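Local atomic coordinates of type II restriction enzyme MunI (Mycoplasma, PDB entry 1D02), a protein that recognises the double-stranded DNA sequence 5'-CAATTG-3' as a homodimer and cleaves each strand after the first cytosine. Residues Leu95-Lys109 with Pro147-Pro160. The protein carries 1 engineered substitution. Sequence-based numbering, arbitrary orientation.
Sequences LFGEIKRQDGWVEGK and PFWVVFEGDITRDP. With nucleotides of chain A.
Arg-158 and Glu-107 show how a salt bridge gains from matched planes: NH1 donates to OE1 and NH2 to OE2, each over 2.8 Å, on the syn lone pairs of a carboxylate 4° from the guanidinium plane. The bend in the glutamate chain at chi2 (91°) swings the carboxylate onto the arginine, whose NE bonds Glu-65 O of the second subunit at the dimer interface. Asp-159 OD2 takes the N-H of Trp-105 at 2.7 Å from above its carboxylate plane, while OD1 caps the start of helix 160-170. On the sheet face that carries Ile-99 and Val-151, Arg-101 and Glu-153 lie side by side with planes 72° apart, NE a longer 3.3 Å from OE1; the arginine's NH1 reaches OP2 of DA5 of chain A at 2.8 Å. Strand 93-101 and strand 148-153 are parallel neighbours in the central mixed sheet of the PD-(D/E)XK nuclease fold, tied by alternating backbone bonds from Phe-96 to Gln-102; Glu-98 and Lys-100, two residues apart, are consistent with its (D/E)XK element. Lys-100 NZ and Asp-103 N hold the DNA phosphates of DA4 and DT6 of chain A. Farther out, Pro-160 CG packs 3.6 Å from Trp-105 CE3, and Val-106 crosses Asp-155 and Arg-158 at about a right angle, CG1 against Asp-155 O and Arg-158 CB, CG2 against the Asp-155 carboxylate. At the far end, Leu-95 CD2 meets Trp-149 CB at 4.0 Å, beside helix 186-197.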
loop_
_atom_site.group_PDB
_atom_site.type_symbol
_atom_site.label_atom_id
_atom_site.label_comp_id
_atom_site.label_asym_id
_atom_site.label_seq_id
_atom_site.Cartn_x
_atom_site.Cartn_y
_atom_site.Cartn_z
ATOM N N LEU D 95 -9.452 8.350 -14.722
ATOM C CA LEU D 95 -8.672 7.216 -14.211
ATOM C C LEU D 95 -7.389 7.869 -13.694
ATOM O O LEU D 95 -6.709 8.566 -14.444
ATOM C CB LEU D 95 -8.336 6.237 -15.349
ATOM C CG LEU D 95 -7.316 5.136 -15.014
ATOM C CD1 LEU D 95 -7.970 4.172 -14.016
ATOM C CD2 LEU D 95 -6.889 4.385 -16.281
ATOM N N PHE D 96 -7.073 7.667 -12.416
ATOM C CA PHE D 96 -5.867 8.249 -11.829
ATOM C C PHE D 96 -4.735 7.244 -11.896
ATOM O O PHE D 96 -4.963 6.041 -11.773
ATOM C CB PHE D 96 -6.166 8.681 -10.386
ATOM C CG PHE D 96 -7.102 9.845 -10.310
ATOM C CD1 PHE D 96 -8.459 9.659 -10.032
ATOM C CD2 PHE D 96 -6.644 11.124 -10.593
ATOM C CE1 PHE D 96 -9.340 10.756 -10.047
ATOM C CE2 PHE D 96 -7.505 12.212 -10.605
ATOM C CZ PHE D 96 -8.857 12.029 -10.332
ATOM N N GLY D 97 -3.514 7.724 -12.123
ATOM C CA GLY D 97 -2.428 6.779 -12.255
ATOM C C GLY D 97 -1.153 7.057 -11.504
ATOM O O GLY D 97 -0.932 8.164 -11.021
ATOM N N GLU D 98 -0.311 6.032 -11.413
ATOM C CA GLU D 98 0.982 6.159 -10.751
ATOM C C GLU D 98 2.021 5.517 -11.657
ATOM O O GLU D 98 1.695 4.693 -12.518
ATOM C CB GLU D 98 0.996 5.435 -9.395
ATOM C CG GLU D 98 0.057 5.989 -8.334
ATOM C CD GLU D 98 0.220 7.489 -8.090
ATOM O OE1 GLU D 98 1.318 8.048 -8.350
ATOM O OE2 GLU D 98 -0.761 8.129 -7.638
ATOM N N ILE D 99 3.282 5.882 -11.445
ATOM C CA ILE D 99 4.374 5.335 -12.225
ATOM C C ILE D 99 5.426 4.948 -11.193
ATOM O O ILE D 99 5.928 5.813 -10.462
ATOM C CB ILE D 99 4.956 6.387 -13.198
ATOM C CG1 ILE D 99 3.892 6.770 -14.257
ATOM C CG2 ILE D 99 6.193 5.824 -13.893
ATOM C CD1 ILE D 99 4.363 7.794 -15.246
ATOM N N LYS D 100 5.755 3.664 -11.127
ATOM C CA LYS D 100 6.741 3.199 -10.159
ATOM C C LYS D 100 7.935 2.636 -10.910
ATOM O O LYS D 100 7.834 1.604 -11.564
ATOM C CB LYS D 100 6.101 2.142 -9.244
ATOM C CG LYS D 100 5.191 2.768 -8.182
ATOM C CD LYS D 100 6.039 3.586 -7.192
ATOM C CE LYS D 100 5.227 4.597 -6.380
ATOM N NZ LYS D 100 4.701 5.703 -7.227
ATOM N N ARG D 101 9.059 3.343 -10.853
ATOM C CA ARG D 101 10.276 2.899 -11.548
ATOM C C ARG D 101 11.186 2.298 -10.505
ATOM O O ARG D 101 11.358 2.878 -9.433
ATOM C CB ARG D 101 11.003 4.093 -12.184
ATOM C CG ARG D 101 10.094 5.009 -12.984
ATOM C CD ARG D 101 10.844 6.196 -13.628
ATOM N NE ARG D 101 9.914 7.185 -14.198
ATOM C CZ ARG D 101 9.243 8.094 -13.482
ATOM N NH1 ARG D 101 9.401 8.157 -12.162
ATOM N NH2 ARG D 101 8.398 8.933 -14.081
ATOM N N GLN D 102 11.775 1.148 -10.802
ATOM C CA GLN D 102 12.677 0.530 -9.810
ATOM C C GLN D 102 13.594 -0.491 -10.455
ATOM O O GLN D 102 13.252 -1.093 -11.488
ATOM C CB GLN D 102 11.848 -0.153 -8.713
ATOM C CG GLN D 102 12.633 -0.589 -7.455
ATOM C CD GLN D 102 11.690 -0.867 -6.287
ATOM O OE1 GLN D 102 11.609 -2.002 -5.758
ATOM N NE2 GLN D 102 10.958 0.159 -5.888
ATOM N N ASP D 103 14.772 -0.663 -9.859
ATOM C CA ASP D 103 15.721 -1.650 -10.357
ATOM C C ASP D 103 15.216 -3.054 -10.050
ATOM O O ASP D 103 14.136 -3.225 -9.476
ATOM C CB ASP D 103 17.105 -1.427 -9.737
ATOM C CG ASP D 103 17.757 -0.139 -10.218
ATOM O OD1 ASP D 103 17.484 0.275 -11.368
ATOM O OD2 ASP D 103 18.548 0.455 -9.450
ATOM N N GLY D 104 15.985 -4.063 -10.456
ATOM C CA GLY D 104 15.564 -5.426 -10.221
ATOM C C GLY D 104 16.623 -6.459 -10.562
ATOM O O GLY D 104 17.642 -6.171 -11.175
ATOM N N TRP D 105 16.373 -7.684 -10.132
ATOM C CA TRP D 105 17.273 -8.792 -10.415
ATOM C C TRP D 105 16.981 -9.283 -11.834
ATOM O O TRP D 105 15.927 -9.879 -12.098
ATOM C CB TRP D 105 17.016 -9.883 -9.367
ATOM C CG TRP D 105 17.635 -11.208 -9.619
ATOM C CD1 TRP D 105 18.847 -11.468 -10.198
ATOM C CD2 TRP D 105 17.113 -12.460 -9.190
ATOM N NE1 TRP D 105 19.110 -12.824 -10.145
ATOM C CE2 TRP D 105 18.059 -13.452 -9.529
ATOM C CE3 TRP D 105 15.931 -12.845 -8.540
ATOM C CZ2 TRP D 105 17.859 -14.805 -9.244
ATOM C CZ3 TRP D 105 15.733 -14.195 -8.253
ATOM C CH2 TRP D 105 16.693 -15.155 -8.608
ATOM N N VAL D 106 17.900 -8.993 -12.752
ATOM C CA VAL D 106 17.753 -9.421 -14.142
ATOM C C VAL D 106 19.112 -9.958 -14.586
ATOM O O VAL D 106 20.019 -10.121 -13.757
ATOM C CB VAL D 106 17.284 -8.245 -15.077
ATOM C CG1 VAL D 106 15.893 -7.809 -14.674
ATOM C CG2 VAL D 106 18.257 -7.045 -15.008
ATOM N N GLU D 107 19.257 -10.236 -15.878
ATOM C CA GLU D 107 20.517 -10.761 -16.405
ATOM C C GLU D 107 21.719 -9.889 -16.053
ATOM O O GLU D 107 21.664 -8.650 -16.151
ATOM C CB GLU D 107 20.438 -10.891 -17.950
ATOM C CG GLU D 107 19.388 -11.872 -18.460
ATOM C CD GLU D 107 18.040 -11.212 -18.725
ATOM O OE1 GLU D 107 17.825 -10.081 -18.232
ATOM O OE2 GLU D 107 17.198 -11.825 -19.422
ATOM N N GLY D 108 22.821 -10.519 -15.645
ATOM C CA GLY D 108 24.020 -9.762 -15.340
ATOM C C GLY D 108 24.038 -9.102 -13.984
ATOM O O GLY D 108 24.969 -8.374 -13.683
ATOM N N LYS D 109 23.022 -9.368 -13.166
ATOM C CA LYS D 109 22.938 -8.778 -11.833
ATOM C C LYS D 109 22.949 -9.823 -10.722
ATOM O O LYS D 109 22.505 -10.963 -10.900
ATOM C CB LYS D 109 21.629 -8.000 -11.677
ATOM C CG LYS D 109 21.384 -6.915 -12.706
ATOM C CD LYS D 109 22.349 -5.771 -12.544
ATOM C CE LYS D 109 21.956 -4.589 -13.425
ATOM N NZ LYS D 109 22.814 -3.399 -13.107
ATOM N N PRO D 147 -10.167 1.953 -9.246
ATOM C CA PRO D 147 -10.129 3.289 -9.855
ATOM C C PRO D 147 -8.770 3.879 -10.192
ATOM O O PRO D 147 -8.683 5.059 -10.516
ATOM C CB PRO D 147 -10.873 4.139 -8.832
ATOM C CG PRO D 147 -10.434 3.498 -7.516
ATOM C CD PRO D 147 -10.521 2.022 -7.814
ATOM N N PHE D 148 -7.718 3.073 -10.097
ATOM C CA PHE D 148 -6.376 3.572 -10.384
ATOM C C PHE D 148 -5.628 2.598 -11.269
ATOM O O PHE D 148 -6.042 1.446 -11.439
ATOM C CB PHE D 148 -5.599 3.773 -9.072
ATOM C CG PHE D 148 -5.422 2.501 -8.274
ATOM C CD1 PHE D 148 -4.343 1.652 -8.527
ATOM C CD2 PHE D 148 -6.329 2.155 -7.277
ATOM C CE1 PHE D 148 -4.168 0.473 -7.791
ATOM C CE2 PHE D 148 -6.168 0.986 -6.535
ATOM C CZ PHE D 148 -5.092 0.134 -6.779
ATOM N N TRP D 149 -4.522 3.070 -11.834
ATOM C CA TRP D 149 -3.699 2.240 -12.703
ATOM C C TRP D 149 -2.248 2.541 -12.376
ATOM O O TRP D 149 -1.808 3.683 -12.499
ATOM C CB TRP D 149 -4.003 2.585 -14.165
ATOM C CG TRP D 149 -3.236 1.774 -15.170
ATOM C CD1 TRP D 149 -2.816 0.482 -15.040
ATOM C CD2 TRP D 149 -2.892 2.181 -16.498
ATOM N NE1 TRP D 149 -2.227 0.054 -16.216
ATOM C CE2 TRP D 149 -2.263 1.080 -17.125
ATOM C CE3 TRP D 149 -3.060 3.371 -17.225
ATOM C CZ2 TRP D 149 -1.797 1.126 -18.450
ATOM C CZ3 TRP D 149 -2.596 3.420 -18.548
ATOM C CH2 TRP D 149 -1.972 2.301 -19.139
ATOM N N VAL D 150 -1.513 1.512 -11.956
ATOM C CA VAL D 150 -0.107 1.681 -11.602
ATOM C C VAL D 150 0.737 1.104 -12.746
ATOM O O VAL D 150 0.575 -0.055 -13.129
ATOM C CB VAL D 150 0.245 0.944 -10.279
ATOM C CG1 VAL D 150 1.737 1.069 -9.996
ATOM C CG2 VAL D 150 -0.559 1.536 -9.084
ATOM N N VAL D 151 1.585 1.951 -13.322
ATOM C CA VAL D 151 2.483 1.513 -14.391
ATOM C C VAL D 151 3.884 1.369 -13.807
ATOM O O VAL D 151 4.431 2.336 -13.246
ATOM C CB VAL D 151 2.506 2.527 -15.546
ATOM C CG1 VAL D 151 3.518 2.084 -16.605
ATOM C CG2 VAL D 151 1.090 2.637 -16.158
ATOM N N PHE D 152 4.441 0.162 -13.900
ATOM C CA PHE D 152 5.791 -0.118 -13.395
ATOM C C PHE D 152 6.758 0.000 -14.567
ATOM O O PHE D 152 6.402 -0.324 -15.707
ATOM C CB PHE D 152 5.877 -1.525 -12.794
ATOM C CG PHE D 152 5.048 -1.711 -11.540
ATOM C CD1 PHE D 152 3.758 -2.244 -11.609
ATOM C CD2 PHE D 152 5.551 -1.345 -10.302
ATOM C CE1 PHE D 152 2.973 -2.408 -10.457
ATOM C CE2 PHE D 152 4.779 -1.500 -9.138
ATOM C CZ PHE D 152 3.486 -2.032 -9.212
ATOM N N GLU D 153 7.978 0.441 -14.270
ATOM C CA GLU D 153 9.019 0.658 -15.285
ATOM C C GLU D 153 10.347 0.281 -14.655
ATOM O O GLU D 153 10.456 0.254 -13.430
ATOM C CB GLU D 153 9.089 2.143 -15.670
ATOM C CG GLU D 153 7.841 2.673 -16.385
ATOM C CD GLU D 153 7.896 4.176 -16.708
ATOM O OE1 GLU D 153 8.883 4.860 -16.365
ATOM O OE2 GLU D 153 6.910 4.680 -17.299
ATOM N N GLY D 154 11.354 0.022 -15.489
ATOM C CA GLY D 154 12.671 -0.330 -14.962
ATOM C C GLY D 154 12.889 -1.833 -14.889
ATOM O O GLY D 154 12.020 -2.632 -15.260
ATOM N N ASP D 155 14.051 -2.243 -14.395
ATOM C CA ASP D 155 14.325 -3.677 -14.315
ATOM C C ASP D 155 13.351 -4.450 -13.413
ATOM O O ASP D 155 13.222 -5.675 -13.535
ATOM C CB ASP D 155 15.787 -3.892 -13.886
ATOM C CG ASP D 155 16.757 -3.613 -15.013
ATOM O OD1 ASP D 155 17.951 -3.375 -14.747
ATOM O OD2 ASP D 155 16.327 -3.645 -16.178
ATOM N N ILE D 156 12.641 -3.760 -12.520
ATOM C CA ILE D 156 11.681 -4.471 -11.673
ATOM C C ILE D 156 10.677 -5.226 -12.538
ATOM O O ILE D 156 10.213 -6.305 -12.161
ATOM C CB ILE D 156 10.923 -3.489 -10.719
ATOM C CG1 ILE D 156 9.954 -4.252 -9.811
ATOM C CG2 ILE D 156 10.187 -2.424 -11.530
ATOM C CD1 ILE D 156 9.274 -3.343 -8.733
ATOM N N THR D 157 10.385 -4.697 -13.724
ATOM C CA THR D 157 9.392 -5.323 -14.606
ATOM C C THR D 157 9.807 -6.661 -15.182
ATOM O O THR D 157 8.991 -7.350 -15.792
ATOM C CB THR D 157 9.034 -4.423 -15.802
ATOM O OG1 THR D 157 10.209 -4.198 -16.584
ATOM C CG2 THR D 157 8.490 -3.088 -15.331
ATOM N N ARG D 158 11.074 -7.034 -15.001
ATOM C CA ARG D 158 11.538 -8.320 -15.523
ATOM C C ARG D 158 12.143 -9.179 -14.415
ATOM O O ARG D 158 12.696 -10.236 -14.671
ATOM C CB ARG D 158 12.580 -8.078 -16.630
ATOM C CG ARG D 158 12.002 -7.351 -17.877
ATOM C CD ARG D 158 12.999 -7.304 -19.046
ATOM N NE ARG D 158 13.359 -8.646 -19.490
ATOM C CZ ARG D 158 14.531 -9.226 -19.233
ATOM N NH1 ARG D 158 15.466 -8.574 -18.540
ATOM N NH2 ARG D 158 14.761 -10.474 -19.645
ATOM N N ASP D 159 12.034 -8.713 -13.182
ATOM C CA ASP D 159 12.583 -9.426 -12.016
ATOM C C ASP D 159 11.592 -10.557 -11.697
ATOM O O ASP D 159 10.414 -10.312 -11.469
ATOM C CB ASP D 159 12.687 -8.411 -10.872
ATOM C CG ASP D 159 13.150 -9.020 -9.556
ATOM O OD1 ASP D 159 12.574 -10.052 -9.139
ATOM O OD2 ASP D 159 14.082 -8.431 -8.942
ATOM N N PRO D 160 12.061 -11.812 -11.678
ATOM C CA PRO D 160 11.216 -12.973 -11.408
ATOM C C PRO D 160 10.453 -12.991 -10.090
ATOM O O PRO D 160 9.339 -13.530 -10.011
ATOM C CB PRO D 160 12.192 -14.140 -11.562
ATOM C CG PRO D 160 13.448 -13.565 -11.079
ATOM C CD PRO D 160 13.475 -12.211 -11.765
ATOM P P DT A 6 15.719 2.526 -7.658
ATOM O OP1 DT A 6 15.680 3.386 -8.864
ATOM O OP2 DT A 6 15.494 1.063 -7.779
ATOM O "O5'" DT A 6 17.095 2.755 -6.908
ATOM C "C5'" DT A 6 17.651 4.052 -6.890
ATOM C "C4'" DT A 6 18.132 4.392 -5.504
ATOM O "O4'" DT A 6 17.005 4.549 -4.609
ATOM C "C3'" DT A 6 19.003 3.307 -4.882
ATOM O "O3'" DT A 6 20.371 3.608 -5.102
ATOM C "C2'" DT A 6 18.668 3.369 -3.396
ATOM C "C1'" DT A 6 17.385 4.187 -3.279
ATOM N N1 DT A 6 16.314 3.345 -2.736
ATOM C C2 DT A 6 15.933 3.484 -1.416
ATOM O O2 DT A 6 16.432 4.310 -0.668
ATOM N N3 DT A 6 14.946 2.623 -1.007
ATOM C C4 DT A 6 14.315 1.661 -1.774
ATOM O O4 DT A 6 13.447 0.942 -1.271
ATOM C C5 DT A 6 14.759 1.587 -3.154
ATOM C C7 DT A 6 14.137 0.584 -4.062
ATOM C C6 DT A 6 15.718 2.422 -3.557
ATOM P P DA A 5 12.323 7.644 -9.557
ATOM O OP1 DA A 5 13.490 8.196 -10.282
ATOM O OP2 DA A 5 11.207 7.053 -10.310
ATOM O "O5'" DA A 5 12.735 6.523 -8.487
ATOM C "C5'" DA A 5 14.064 6.363 -8.068
ATOM C "C4'" DA A 5 14.149 5.410 -6.896
ATOM O "O4'" DA A 5 13.497 5.980 -5.742
ATOM C "C3'" DA A 5 13.622 3.970 -7.022
ATOM O "O3'" DA A 5 14.653 3.075 -6.600
ATOM C "C2'" DA A 5 12.549 3.894 -5.938
ATOM C "C1'" DA A 5 13.089 4.904 -4.934
ATOM N N9 DA A 5 12.161 5.419 -3.929
ATOM C C8 DA A 5 10.810 5.640 -4.055
ATOM N N7 DA A 5 10.252 6.112 -2.971
ATOM C C5 DA A 5 11.293 6.203 -2.066
ATOM C C6 DA A 5 11.348 6.632 -0.716
ATOM N N6 DA A 5 10.287 7.067 -0.028
ATOM N N1 DA A 5 12.547 6.588 -0.090
ATOM C C2 DA A 5 13.604 6.143 -0.779
ATOM N N3 DA A 5 13.675 5.718 -2.043
ATOM C C4 DA A 5 12.476 5.778 -2.638
ATOM P P DA A 4 6.359 9.115 -6.998
ATOM O OP1 DA A 4 6.010 8.814 -8.408
ATOM O OP2 DA A 4 5.998 8.153 -5.922
ATOM O "O5'" DA A 4 7.932 9.354 -6.941
ATOM C "C5'" DA A 4 8.553 10.323 -7.774
ATOM C "C4'" DA A 4 10.056 10.182 -7.691
ATOM O "O4'" DA A 4 10.533 10.565 -6.381
ATOM C "C3'" DA A 4 10.581 8.774 -7.930
ATOM O "O3'" DA A 4 11.805 8.880 -8.665
ATOM C "C2'" DA A 4 10.789 8.227 -6.521
ATOM C "C1'" DA A 4 11.179 9.472 -5.734
ATOM N N9 DA A 4 10.767 9.510 -4.326
ATOM C C8 DA A 4 9.497 9.373 -3.818
ATOM N N7 DA A 4 9.419 9.578 -2.525
ATOM C C5 DA A 4 10.727 9.845 -2.148
ATOM C C6 DA A 4 11.302 10.196 -0.908
ATOM N N6 DA A 4 10.603 10.332 0.220
ATOM N N1 DA A 4 12.636 10.425 -0.875
ATOM C C2 DA A 4 13.333 10.303 -2.013
ATOM N N3 DA A 4 12.908 9.987 -3.235
ATOM C C4 DA A 4 11.576 9.776 -3.238
HETATM O O HOH W 1 15.985 -0.273 -13.751
HETATM O O HOH W 2 18.514 -3.683 -11.979
#